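Local coordinates for protein quinoline 2-oxidoreductase medium subunit (Pseudomonas putida, PDB 1T3Q) that binds FAD as the medium, flavin-carrying subunit of the molybdenum hydroxylase quinoline 2-oxidoreductase, where it probably takes part in electron transfer, at residues 2-7 / 44-49; 28-33 / 50-55; 94-99 / 121-126. All coordinates share one frame; numbering follows the deposited sequence.

Interaction 1 of 3, residues 2-7 / 44-49; sequences KFPAFS and LVYPSC
Segments 2-7 and 44-49 lead side by side into a small parallel sheet, the first into its outer strand 7-9 and the second into its central strand 49-52, and illustrate how a loop-to-loop contact matures into a strand pair. Sheet pairing begins at Ser7 and Cys49, where Ser7 N donates to Ser48 O at 2.9 Å in a nearly straight bond (166° at the hydrogen). Cys49 CA answers with a CA-H...O contact to Ser7 O. Two residues earlier the chains stand further apart: a water donates to both, 2.5 Å from Ala5 O and 2.7 Å from Pro47 O. The ring of Phe6, its CG set between the backbone N and carbonyl carbon (chi1 53°), leads away from 44-49, keeping a loose contact of CD2 with Pro47 CG; CB stays behind, 3.5 Å from Pro47 O. Pro4 crosses Tyr46 at about a right angle, its CB 4.0 Å from Tyr46 CD2, while Pro4 CG lies 3.7 Å from Val45 O, a buried oxygen with no partner. Tyr46 OH bonds to Gln132 of the large subunit, and Phe6 packs on Pro27 of the small subunit. Val45 and Pro47 rest on Leu40 of helix 36-41 and on Arg28 of strand 28-30.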
loop_
_atom_site.group_PDB
_atom_site.type_symbol
_atom_site.label_atom_id
_atom_site.label_comp_id
_atom_site.label_asym_id
_atom_site.label_seq_id
_atom_site.Cartn_x
_atom_site.Cartn_y
_atom_site.Cartn_z
ATOM N N LYS C 2 -14.140 22.533 -9.738
ATOM C CA LYS C 2 -13.344 23.223 -8.730
ATOM C C LYS C 2 -13.435 24.712 -9.078
ATOM O O LYS C 2 -13.462 25.077 -10.259
ATOM C CB LYS C 2 -11.881 22.764 -8.769
ATOM C CG LYS C 2 -11.660 21.287 -8.449
ATOM C CD LYS C 2 -12.260 20.893 -7.108
ATOM C CE LYS C 2 -12.012 19.420 -6.805
ATOM N NZ LYS C 2 -12.582 19.005 -5.489
ATOM N N PHE C 3 -13.499 25.566 -8.062
ATOM C CA PHE C 3 -13.600 27.007 -8.288
ATOM C C PHE C 3 -12.429 27.528 -9.109
ATOM O O PHE C 3 -11.347 26.944 -9.105
ATOM C CB PHE C 3 -13.566 27.783 -6.965
ATOM C CG PHE C 3 -14.517 27.280 -5.921
ATOM C CD1 PHE C 3 -14.216 27.453 -4.570
ATOM C CD2 PHE C 3 -15.708 26.654 -6.269
ATOM C CE1 PHE C 3 -15.085 27.007 -3.586
ATOM C CE2 PHE C 3 -16.588 26.204 -5.285
ATOM C CZ PHE C 3 -16.275 26.380 -3.946
ATOM N N PRO C 4 -12.642 28.627 -9.848
ATOM C CA PRO C 4 -11.534 29.180 -10.627
ATOM C C PRO C 4 -10.717 29.931 -9.570
ATOM O O PRO C 4 -11.198 30.120 -8.449
ATOM C CB PRO C 4 -12.237 30.105 -11.621
ATOM C CG PRO C 4 -13.444 30.550 -10.876
ATOM C CD PRO C 4 -13.914 29.290 -10.187
ATOM N N ALA C 5 -9.501 30.348 -9.899
ATOM C CA ALA C 5 -8.657 31.040 -8.925
ATOM C C ALA C 5 -9.083 32.475 -8.606
ATOM O O ALA C 5 -9.677 33.156 -9.436
ATOM C CB ALA C 5 -7.210 31.023 -9.399
ATOM N N PHE C 6 -8.779 32.918 -7.386
ATOM C CA PHE C 6 -9.095 34.277 -6.944
ATOM C C PHE C 6 -8.408 34.590 -5.617
ATOM O O PHE C 6 -8.026 33.682 -4.879
ATOM C CB PHE C 6 -10.616 34.467 -6.807
ATOM C CG PHE C 6 -11.292 33.429 -5.946
ATOM C CD1 PHE C 6 -11.187 33.472 -4.558
ATOM C CD2 PHE C 6 -12.011 32.386 -6.530
ATOM C CE1 PHE C 6 -11.787 32.489 -3.764
ATOM C CE2 PHE C 6 -12.613 31.403 -5.749
ATOM C CZ PHE C 6 -12.501 31.455 -4.361
ATOM N N SER C 7 -8.225 35.876 -5.325
ATOM C CA SER C 7 -7.608 36.270 -4.064
ATOM C C SER C 7 -8.736 36.454 -3.054
ATOM O O SER C 7 -9.912 36.400 -3.415
ATOM C CB SER C 7 -6.814 37.572 -4.228
ATOM O OG SER C 7 -7.656 38.618 -4.658
ATOM N N LEU C 44 -19.277 29.705 -13.579
ATOM C CA LEU C 44 -20.210 30.599 -14.257
ATOM C C LEU C 44 -19.828 32.055 -13.994
ATOM O O LEU C 44 -20.362 32.966 -14.624
ATOM C CB LEU C 44 -21.640 30.335 -13.782
ATOM C CG LEU C 44 -22.194 28.956 -14.152
ATOM C CD1 LEU C 44 -23.578 28.773 -13.555
ATOM C CD2 LEU C 44 -22.239 28.819 -15.671
ATOM N N VAL C 45 -18.915 32.263 -13.051
ATOM C CA VAL C 45 -18.424 33.600 -12.725
ATOM C C VAL C 45 -16.931 33.476 -12.476
ATOM O O VAL C 45 -16.458 32.437 -12.008
ATOM C CB VAL C 45 -19.105 34.203 -11.461
ATOM C CG1 VAL C 45 -20.604 34.352 -11.695
ATOM C CG2 VAL C 45 -18.836 33.333 -10.246
ATOM N N TYR C 46 -16.188 34.530 -12.796
ATOM C CA TYR C 46 -14.747 34.511 -12.619
ATOM C C TYR C 46 -14.246 35.744 -11.885
ATOM O O TYR C 46 -13.642 36.632 -12.482
ATOM C CB TYR C 46 -14.048 34.410 -13.976
ATOM C CG TYR C 46 -14.409 33.174 -14.766
ATOM C CD1 TYR C 46 -15.596 33.104 -15.491
ATOM C CD2 TYR C 46 -13.560 32.067 -14.784
ATOM C CE1 TYR C 46 -15.931 31.959 -16.222
ATOM C CE2 TYR C 46 -13.884 30.917 -15.507
ATOM C CZ TYR C 46 -15.069 30.872 -16.223
ATOM O OH TYR C 46 -15.382 29.742 -16.949
ATOM N N PRO C 47 -14.489 35.815 -10.571
ATOM C CA PRO C 47 -14.030 36.977 -9.806
ATOM C C PRO C 47 -12.516 36.982 -9.670
ATOM O O PRO C 47 -11.875 35.934 -9.696
ATOM C CB PRO C 47 -14.727 36.798 -8.463
ATOM C CG PRO C 47 -14.760 35.295 -8.314
ATOM C CD PRO C 47 -15.184 34.846 -9.703
ATOM N N SER C 48 -11.942 38.169 -9.528
ATOM C CA SER C 48 -10.505 38.288 -9.368
ATOM C C SER C 48 -10.203 38.115 -7.888
ATOM O O SER C 48 -9.166 37.575 -7.503
ATOM C CB SER C 48 -10.047 39.675 -9.817
ATOM O OG SER C 48 -10.756 40.673 -9.105
ATOM N N CYS C 49 -11.143 38.567 -7.064
ATOM C CA CYS C 49 -10.988 38.524 -5.621
ATOM C C CYS C 49 -12.348 38.456 -4.940
ATOM O O CYS C 49 -13.316 39.046 -5.413
ATOM C CB CYS C 49 -10.245 39.789 -5.169
ATOM S SG CYS C 49 -10.210 40.099 -3.377
HETATM O O HOH W 1 -11.660 33.576 -10.931
#

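Interaction 2 of 3, residues 28-33 / 50-55; sequences RIIAGG and LVDLRN. With FAD (flavin-adenine dinucleotide), chain R.
Ile29 and Val51 sit side by side on parallel strands 28-30 and 49-52, a pairing that shows how a beta-alpha-beta unit can present the end of its first strand to a dinucleotide. Val51 N donates to Arg28 O at 2.8 Å, and Ile30 N returns a bond to Val51 O at 3.0 Å, the donor standing well above that carbonyl plane. The Ile29 side chain links sheet to cofactor: its CB lies 3.7 Å from FAD O2B, its CG2 meets Leu53 CD1 at 3.7 Å, and CG1, anti to the carbonyl carbon (chi1 -71°), carries CD1 to the adenine, 3.6 Å from FAD C2A. Past the strand, the turn grips the pyrophosphate with backbone N-H groups: Ala31 N and Gly33 N each donate to FAD O2A at 2.9 Å, while Gly32 N reaches FAD O1P at 3.0 Å. A side chain on Gly32 would collide with that same O1P. Beside Ile30, whose CG2 packs on its CB, Asp52 forms an Asx turn, OD1 accepting from Arg54 N and from a water shared with Ala31 O; OD2 takes Tyr8 OH and Gln74 of the small subunit. An alanine here would remove both oxygens, and is likely to strip the turn of its acceptor and leave the Tyr8 hydroxyl without this mate. Ile29 and Val51 face Leu21 of helix 14-23, whereas Ile30 and Leu50 pack on Leu36 of helix 36-41, with strand 7-9 alongside 49-52.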
loop_
_atom_site.group_PDB
_atom_site.type_symbol
_atom_site.label_atom_id
_atom_site.label_comp_id
_atom_site.label_asym_id
_atom_site.label_seq_id
_atom_site.Cartn_x
_atom_site.Cartn_y
_atom_site.Cartn_z
ATOM N N ARG C 28 -15.660 40.471 -6.210
ATOM C CA ARG C 28 -17.038 40.188 -5.873
ATOM C C ARG C 28 -17.144 39.911 -4.387
ATOM O O ARG C 28 -16.207 39.409 -3.766
ATOM C CB ARG C 28 -17.548 39.001 -6.695
ATOM C CG ARG C 28 -17.405 39.239 -8.196
ATOM C CD ARG C 28 -18.010 38.131 -9.048
ATOM N NE ARG C 28 -19.469 38.112 -8.981
ATOM C CZ ARG C 28 -20.263 37.912 -10.030
ATOM N NH1 ARG C 28 -21.578 37.909 -9.873
ATOM N NH2 ARG C 28 -19.743 37.730 -11.237
ATOM N N ILE C 29 -18.287 40.270 -3.823
ATOM C CA ILE C 29 -18.544 40.073 -2.409
ATOM C C ILE C 29 -18.940 38.631 -2.118
ATOM O O ILE C 29 -19.559 37.972 -2.950
ATOM C CB ILE C 29 -19.718 40.967 -1.942
ATOM C CG1 ILE C 29 -19.291 42.437 -1.927
ATOM C CG2 ILE C 29 -20.220 40.511 -0.566
ATOM C CD1 ILE C 29 -20.467 43.399 -1.796
ATOM N N ILE C 30 -18.550 38.133 -0.947
ATOM C CA ILE C 30 -18.981 36.811 -0.533
ATOM C C ILE C 30 -19.501 36.961 0.890
ATOM O O ILE C 30 -18.871 37.608 1.728
ATOM C CB ILE C 30 -17.859 35.728 -0.559
ATOM C CG1 ILE C 30 -18.471 34.382 -0.133
ATOM C CG2 ILE C 30 -16.715 36.094 0.377
ATOM C CD1 ILE C 30 -17.516 33.194 -0.178
ATOM N N ALA C 31 -20.678 36.399 1.135
ATOM C CA ALA C 31 -21.304 36.425 2.447
ATOM C C ALA C 31 -21.336 34.985 2.946
ATOM O O ALA C 31 -20.325 34.471 3.418
ATOM C CB ALA C 31 -22.713 36.993 2.341
ATOM N N GLY C 32 -22.486 34.324 2.820
ATOM C CA GLY C 32 -22.595 32.942 3.264
ATOM C C GLY C 32 -22.044 31.927 2.267
ATOM O O GLY C 32 -21.793 30.773 2.620
ATOM N N GLY C 33 -21.883 32.359 1.018
ATOM C CA GLY C 33 -21.353 31.505 -0.033
ATOM C C GLY C 33 -22.260 30.411 -0.583
ATOM O O GLY C 33 -21.856 29.694 -1.495
ATOM N N LEU C 50 -12.430 37.712 -3.845
ATOM C CA LEU C 50 -13.680 37.631 -3.106
ATOM C C LEU C 50 -13.497 38.439 -1.835
ATOM O O LEU C 50 -12.535 38.241 -1.093
ATOM C CB LEU C 50 -14.038 36.183 -2.763
ATOM C CG LEU C 50 -14.442 35.296 -3.947
ATOM C CD1 LEU C 50 -14.967 33.968 -3.421
ATOM C CD2 LEU C 50 -15.512 35.994 -4.780
ATOM N N VAL C 51 -14.422 39.358 -1.598
ATOM C CA VAL C 51 -14.367 40.217 -0.430
ATOM C C VAL C 51 -15.434 39.781 0.559
ATOM O O VAL C 51 -16.625 40.033 0.358
ATOM C CB VAL C 51 -14.606 41.685 -0.821
ATOM C CG1 VAL C 51 -14.413 42.582 0.395
ATOM C CG2 VAL C 51 -13.654 42.077 -1.955
ATOM N N ASP C 52 -14.983 39.133 1.624
ATOM C CA ASP C 52 -15.849 38.612 2.675
ATOM C C ASP C 52 -16.337 39.738 3.585
ATOM O O ASP C 52 -15.589 40.672 3.884
ATOM C CB ASP C 52 -15.070 37.581 3.509
ATOM C CG ASP C 52 -15.974 36.564 4.194
ATOM O OD1 ASP C 52 -17.123 36.911 4.535
ATOM O OD2 ASP C 52 -15.524 35.418 4.404
ATOM N N LEU C 53 -17.587 39.643 4.027
ATOM C CA LEU C 53 -18.167 40.644 4.915
ATOM C C LEU C 53 -18.205 40.136 6.356
ATOM O O LEU C 53 -18.779 40.787 7.229
ATOM C CB LEU C 53 -19.592 40.992 4.464
ATOM C CG LEU C 53 -19.767 41.489 3.026
ATOM C CD1 LEU C 53 -21.240 41.738 2.754
ATOM C CD2 LEU C 53 -18.962 42.765 2.811
ATOM N N ARG C 54 -17.574 38.991 6.610
ATOM C CA ARG C 54 -17.582 38.395 7.947
ATOM C C ARG C 54 -17.093 39.290 9.082
ATOM O O ARG C 54 -17.545 39.147 10.216
ATOM C CB ARG C 54 -16.772 37.087 7.967
ATOM C CG ARG C 54 -15.287 37.240 7.685
ATOM C CD ARG C 54 -14.521 35.937 7.950
ATOM N NE ARG C 54 -14.649 35.504 9.345
ATOM C CZ ARG C 54 -14.015 34.459 9.873
ATOM N NH1 ARG C 54 -13.198 33.722 9.133
ATOM N NH2 ARG C 54 -14.207 34.144 11.146
ATOM N N ASN C 55 -16.178 40.211 8.792
ATOM C CA ASN C 55 -15.645 41.074 9.843
ATOM C C ASN C 55 -16.269 42.459 9.976
ATOM O O ASN C 55 -15.731 43.317 10.674
ATOM C CB ASN C 55 -14.130 41.216 9.686
ATOM C CG ASN C 55 -13.417 39.889 9.788
ATOM O OD1 ASN C 55 -13.723 39.079 10.660
ATOM N ND2 ASN C 55 -12.455 39.660 8.903
HETATM P PA FAD R . -23.496 34.461 -1.170
HETATM O O1A FAD R . -23.682 33.183 -1.908
HETATM O O2A FAD R . -22.301 34.736 -0.632
HETATM O O5B FAD R . -23.649 35.400 -2.354
HETATM C C5B FAD R . -24.917 35.811 -2.962
HETATM C C4B FAD R . -24.627 36.911 -4.069
HETATM O O4B FAD R . -24.903 38.218 -3.427
HETATM C C3B FAD R . -23.190 37.061 -4.677
HETATM O O3B FAD R . -23.229 37.499 -6.002
HETATM C C2B FAD R . -22.529 38.073 -3.692
HETATM O O2B FAD R . -21.493 38.809 -4.295
HETATM C C1B FAD R . -23.666 39.008 -3.401
HETATM N N9A FAD R . -23.675 39.578 -2.054
HETATM C C8A FAD R . -23.746 38.893 -0.858
HETATM N N7A FAD R . -23.960 39.689 0.187
HETATM C C5A FAD R . -24.013 40.956 -0.344
HETATM C C6A FAD R . -24.250 42.300 0.273
HETATM N N6A FAD R . -24.420 42.504 1.555
HETATM N N1A FAD R . -24.246 43.363 -0.622
HETATM C C2A FAD R . -24.064 43.195 -1.978
HETATM N N3A FAD R . -23.835 42.016 -2.625
HETATM C C4A FAD R . -23.762 40.927 -1.762
HETATM N N1 FAD R . -32.632 30.080 -1.225
HETATM C C2 FAD R . -33.950 30.274 -1.124
HETATM O O2 FAD R . -34.448 31.363 -1.263
HETATM N N3 FAD R . -34.865 29.171 -1.040
HETATM C C4 FAD R . -34.436 27.850 -1.148
HETATM O O4 FAD R . -35.256 26.960 -1.110
HETATM C C4X FAD R . -33.000 27.623 -1.341
HETATM N N5 FAD R . -32.506 26.346 -1.459
HETATM C C5X FAD R . -31.136 26.179 -1.533
HETATM C C6 FAD R . -30.639 24.841 -1.661
HETATM C C7 FAD R . -29.271 24.577 -1.737
HETATM C C7M FAD R . -28.802 23.147 -1.905
HETATM C C8 FAD R . -28.298 25.693 -1.660
HETATM C C8M FAD R . -26.805 25.479 -1.732
HETATM C C9 FAD R . -28.774 27.023 -1.510
HETATM C C9A FAD R . -30.182 27.280 -1.461
HETATM N N10 FAD R . -30.761 28.619 -1.334
HETATM C C10 FAD R . -32.110 28.810 -1.313
HETATM C "C1'" FAD R . -29.845 29.788 -1.419
HETATM C "C2'" FAD R . -29.547 30.434 -0.035
HETATM O "O2'" FAD R . -30.699 31.158 0.410
HETATM C "C3'" FAD R . -28.340 31.351 -0.253
HETATM O "O3'" FAD R . -27.670 31.430 1.013
HETATM C "C4'" FAD R . -28.724 32.781 -0.719
HETATM O "O4'" FAD R . -29.442 32.748 -1.956
HETATM C "C5'" FAD R . -27.438 33.533 -0.911
HETATM O "O5'" FAD R . -26.976 34.132 0.445
HETATM P P FAD R . -25.532 33.996 0.848
HETATM O O1P FAD R . -25.418 34.740 2.183
HETATM O O2P FAD R . -25.068 32.687 0.812
HETATM O O3P FAD R . -24.731 34.745 -0.135
HETATM O O HOH W 2 -18.723 35.136 5.499
#

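Interaction 3 of 3, residues 94-99 / 121-126; sequences PKVLAH and GAEMPF. With FAD (flavin-adenine dinucleotide), chain R.
Val96 and Glu123 meet where helix 92-97 packs against the start of helix 123-130, in the part of the pocket that receives the flavin pyrimidine ring. The contact between the segments is apolar and contains no hydrogen bond. Val96 CG1, placed anti to its own N at chi1 173°, points into the join and touches two residues at once: Glu123 CB at 3.7 Å and Met124 CE at 3.8 Å. The Met124 chain bends at both chi2 and chi3, and this double bend tucks the methyl CE between Val96 and Leu97, whose CD2 it meets at 3.8 Å. Leu97 and Met124 cross at about a right angle, whereas Val96 and Met124 run past each other in opposite directions.

Polar contacts belong to the cofactor. Glu123, bent at chi2 (76°), brings OE2 to within 2.8 Å of FAD N3, which donates to it; Glu123 N donates a longer, weak bond of 3.3 Å to FAD O2. One residue thus serves both a donor and an acceptor of the pyrimidine edge. Ala122 CB fits tightly against that carbonyl, 3.1 Å from FAD O2.

Ionisable neighbours make a third group. Glu123 OE1 lies close to Glu182 OE2. His99, whose ring meets that of Phe180, has its CB and O 4.2 Å from Glu123 OE1 without a hydrogen bond, and its ND1 stays 6.0 Å from OE1.

Val96 against the CB and CG of Glu123 probably helps to keep the carboxylate where N3 finds its acceptor. An acceptor at this position would be expected to favour N3 in its protonated form, and the nearby carboxylate of Glu182 would probably make it costly for both acids to be ionised together.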
loop_
_atom_site.group_PDB
_atom_site.type_symbol
_atom_site.label_atom_id
_atom_site.label_comp_id
_atom_site.label_asym_id
_atom_site.label_seq_id
_atom_site.Cartn_x
_atom_site.Cartn_y
_atom_site.Cartn_z
ATOM N N PRO C 94 -39.873 34.276 10.235
ATOM C CA PRO C 94 -39.399 32.926 10.550
ATOM C C PRO C 94 -40.271 31.811 9.963
ATOM O O PRO C 94 -39.780 30.718 9.688
ATOM C CB PRO C 94 -39.349 32.917 12.085
ATOM C CG PRO C 94 -40.323 33.972 12.485
ATOM C CD PRO C 94 -40.098 35.057 11.463
ATOM N N LYS C 95 -41.557 32.078 9.759
ATOM C CA LYS C 95 -42.424 31.049 9.194
ATOM C C LYS C 95 -42.095 30.814 7.720
ATOM O O LYS C 95 -42.237 29.701 7.204
ATOM C CB LYS C 95 -43.898 31.428 9.371
ATOM C CG LYS C 95 -44.316 31.471 10.837
ATOM C CD LYS C 95 -45.818 31.349 11.024
ATOM C CE LYS C 95 -46.562 32.527 10.438
ATOM N NZ LYS C 95 -48.014 32.435 10.761
ATOM N N VAL C 96 -41.641 31.865 7.046
ATOM C CA VAL C 96 -41.274 31.765 5.638
ATOM C C VAL C 96 -39.919 31.067 5.511
ATOM O O VAL C 96 -39.712 30.242 4.618
ATOM C CB VAL C 96 -41.178 33.166 4.981
ATOM C CG1 VAL C 96 -40.624 33.041 3.564
ATOM C CG2 VAL C 96 -42.557 33.824 4.947
ATOM N N LEU C 97 -39.007 31.395 6.421
ATOM C CA LEU C 97 -37.667 30.821 6.418
ATOM C C LEU C 97 -37.643 29.310 6.627
ATOM O O LEU C 97 -36.655 28.654 6.298
ATOM C CB LEU C 97 -36.806 31.515 7.474
ATOM C CG LEU C 97 -36.418 32.954 7.113
ATOM C CD1 LEU C 97 -35.900 33.684 8.339
ATOM C CD2 LEU C 97 -35.369 32.931 6.012
ATOM N N ALA C 98 -38.722 28.757 7.170
ATOM C CA ALA C 98 -38.796 27.318 7.387
ATOM C C ALA C 98 -38.789 26.587 6.043
ATOM O O ALA C 98 -38.408 25.418 5.957
ATOM C CB ALA C 98 -40.062 26.968 8.164
ATOM N N HIS C 99 -39.208 27.291 4.997
ATOM C CA HIS C 99 -39.271 26.737 3.647
ATOM C C HIS C 99 -37.959 26.895 2.882
ATOM O O HIS C 99 -37.759 26.260 1.846
ATOM C CB HIS C 99 -40.393 27.422 2.854
ATOM C CG HIS C 99 -41.768 27.120 3.364
ATOM N ND1 HIS C 99 -42.438 25.957 3.049
ATOM C CD2 HIS C 99 -42.588 27.816 4.188
ATOM C CE1 HIS C 99 -43.613 25.950 3.656
ATOM N NE2 HIS C 99 -43.726 27.066 4.353
ATOM N N GLY C 121 -36.882 32.696 -7.730
ATOM C CA GLY C 121 -37.584 31.633 -7.037
ATOM C C GLY C 121 -37.329 31.647 -5.544
ATOM O O GLY C 121 -37.857 30.810 -4.818
ATOM N N ALA C 122 -36.532 32.606 -5.080
ATOM C CA ALA C 122 -36.189 32.711 -3.663
ATOM C C ALA C 122 -37.281 33.356 -2.816
ATOM O O ALA C 122 -38.014 34.227 -3.286
ATOM C CB ALA C 122 -34.888 33.491 -3.505
ATOM N N GLU C 123 -37.371 32.933 -1.558
ATOM C CA GLU C 123 -38.374 33.464 -0.639
ATOM C C GLU C 123 -38.142 34.901 -0.171
ATOM O O GLU C 123 -39.073 35.703 -0.159
ATOM C CB GLU C 123 -38.503 32.564 0.602
ATOM C CG GLU C 123 -39.305 31.288 0.387
ATOM C CD GLU C 123 -38.533 30.225 -0.372
ATOM O OE1 GLU C 123 -39.140 29.202 -0.764
ATOM O OE2 GLU C 123 -37.314 30.407 -0.571
ATOM N N MET C 124 -36.912 35.229 0.216
ATOM C CA MET C 124 -36.629 36.574 0.722
ATOM C C MET C 124 -36.912 37.737 -0.235
ATOM O O MET C 124 -37.511 38.734 0.170
ATOM C CB MET C 124 -35.196 36.653 1.255
ATOM C CG MET C 124 -34.967 35.824 2.520
ATOM S SD MET C 124 -36.107 36.200 3.889
ATOM C CE MET C 124 -37.406 35.003 3.613
ATOM N N PRO C 125 -36.484 37.640 -1.505
ATOM C CA PRO C 125 -36.775 38.767 -2.400
ATOM C C PRO C 125 -38.282 38.978 -2.509
ATOM O O PRO C 125 -38.762 40.111 -2.531
ATOM C CB PRO C 125 -36.157 38.330 -3.727
ATOM C CG PRO C 125 -34.986 37.493 -3.285
ATOM C CD PRO C 125 -35.584 36.669 -2.152
ATOM N N PHE C 126 -39.021 37.873 -2.579
ATOM C CA PHE C 126 -40.472 37.925 -2.677
ATOM C C PHE C 126 -41.100 38.502 -1.415
ATOM O O PHE C 126 -41.976 39.363 -1.486
ATOM C CB PHE C 126 -41.045 36.520 -2.913
ATOM C CG PHE C 126 -42.514 36.408 -2.599
ATOM C CD1 PHE C 126 -43.470 36.959 -3.449
ATOM C CD2 PHE C 126 -42.941 35.788 -1.428
ATOM C CE1 PHE C 126 -44.832 36.896 -3.136
ATOM C CE2 PHE C 126 -44.299 35.720 -1.104
ATOM C CZ PHE C 126 -45.246 36.275 -1.960
HETATM P PA FAD R . -23.496 34.461 -1.170
HETATM O O1A FAD R . -23.682 33.183 -1.908
HETATM O O2A FAD R . -22.301 34.736 -0.632
HETATM O O5B FAD R . -23.649 35.400 -2.354
HETATM C C5B FAD R . -24.917 35.811 -2.962
HETATM C C4B FAD R . -24.627 36.911 -4.069
HETATM O O4B FAD R . -24.903 38.218 -3.427
HETATM C C3B FAD R . -23.190 37.061 -4.677
HETATM O O3B FAD R . -23.229 37.499 -6.002
HETATM C C2B FAD R . -22.529 38.073 -3.692
HETATM O O2B FAD R . -21.493 38.809 -4.295
HETATM C C1B FAD R . -23.666 39.008 -3.401
HETATM N N9A FAD R . -23.675 39.578 -2.054
HETATM C C8A FAD R . -23.746 38.893 -0.858
HETATM N N7A FAD R . -23.960 39.689 0.187
HETATM C C5A FAD R . -24.013 40.956 -0.344
HETATM C C6A FAD R . -24.250 42.300 0.273
HETATM N N6A FAD R . -24.420 42.504 1.555
HETATM N N1A FAD R . -24.246 43.363 -0.622
HETATM C C2A FAD R . -24.064 43.195 -1.978
HETATM N N3A FAD R . -23.835 42.016 -2.625
HETATM C C4A FAD R . -23.762 40.927 -1.762
HETATM N N1 FAD R . -32.632 30.080 -1.225
HETATM C C2 FAD R . -33.950 30.274 -1.124
HETATM O O2 FAD R . -34.448 31.363 -1.263
HETATM N N3 FAD R . -34.865 29.171 -1.040
HETATM C C4 FAD R . -34.436 27.850 -1.148
HETATM O O4 FAD R . -35.256 26.960 -1.110
HETATM C C4X FAD R . -33.000 27.623 -1.341
HETATM N N5 FAD R . -32.506 26.346 -1.459
HETATM C C5X FAD R . -31.136 26.179 -1.533
HETATM C C6 FAD R . -30.639 24.841 -1.661
HETATM C C7 FAD R . -29.271 24.577 -1.737
HETATM C C7M FAD R . -28.802 23.147 -1.905
HETATM C C8 FAD R . -28.298 25.693 -1.660
HETATM C C8M FAD R . -26.805 25.479 -1.732
HETATM C C9 FAD R . -28.774 27.023 -1.510
HETATM C C9A FAD R . -30.182 27.280 -1.461
HETATM N N10 FAD R . -30.761 28.619 -1.334
HETATM C C10 FAD R . -32.110 28.810 -1.313
HETATM C "C1'" FAD R . -29.845 29.788 -1.419
HETATM C "C2'" FAD R . -29.547 30.434 -0.035
HETATM O "O2'" FAD R . -30.699 31.158 0.410
HETATM C "C3'" FAD R . -28.340 31.351 -0.253
HETATM O "O3'" FAD R . -27.670 31.430 1.013
HETATM C "C4'" FAD R . -28.724 32.781 -0.719
HETATM O "O4'" FAD R . -29.442 32.748 -1.956
HETATM C "C5'" FAD R . -27.438 33.533 -0.911
HETATM O "O5'" FAD R . -26.976 34.132 0.445
HETATM P P FAD R . -25.532 33.996 0.848
HETATM O O1P FAD R . -25.418 34.740 2.183
HETATM O O2P FAD R . -25.068 32.687 0.812
HETATM O O3P FAD R . -24.731 34.745 -0.135
#

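How the interactions relate
Interaction 1 leads into the same three-stranded parallel sheet that interaction 2 continues: their centres lie 13 Å apart, their segments alternate along the chain, and they join directly through the backbone pairs Cys49 O to Arg28 N and Ser7 O to Leu50 N, both 2.9 Å and probable hydrogen bonds. Phe6 also packs on Leu50. Interaction 3 stands apart, its centre 21 Å from that of interaction 2 and 28 Å from that of interaction 1, touching neither. FAD spans the gap: 28-33 holds the adenine and pyrophosphate end, and 121-126 the pyrimidine edge of the flavin. Interaction 1 approaches the cofactor less closely, the side chain of Val45 being about 7 Å from it.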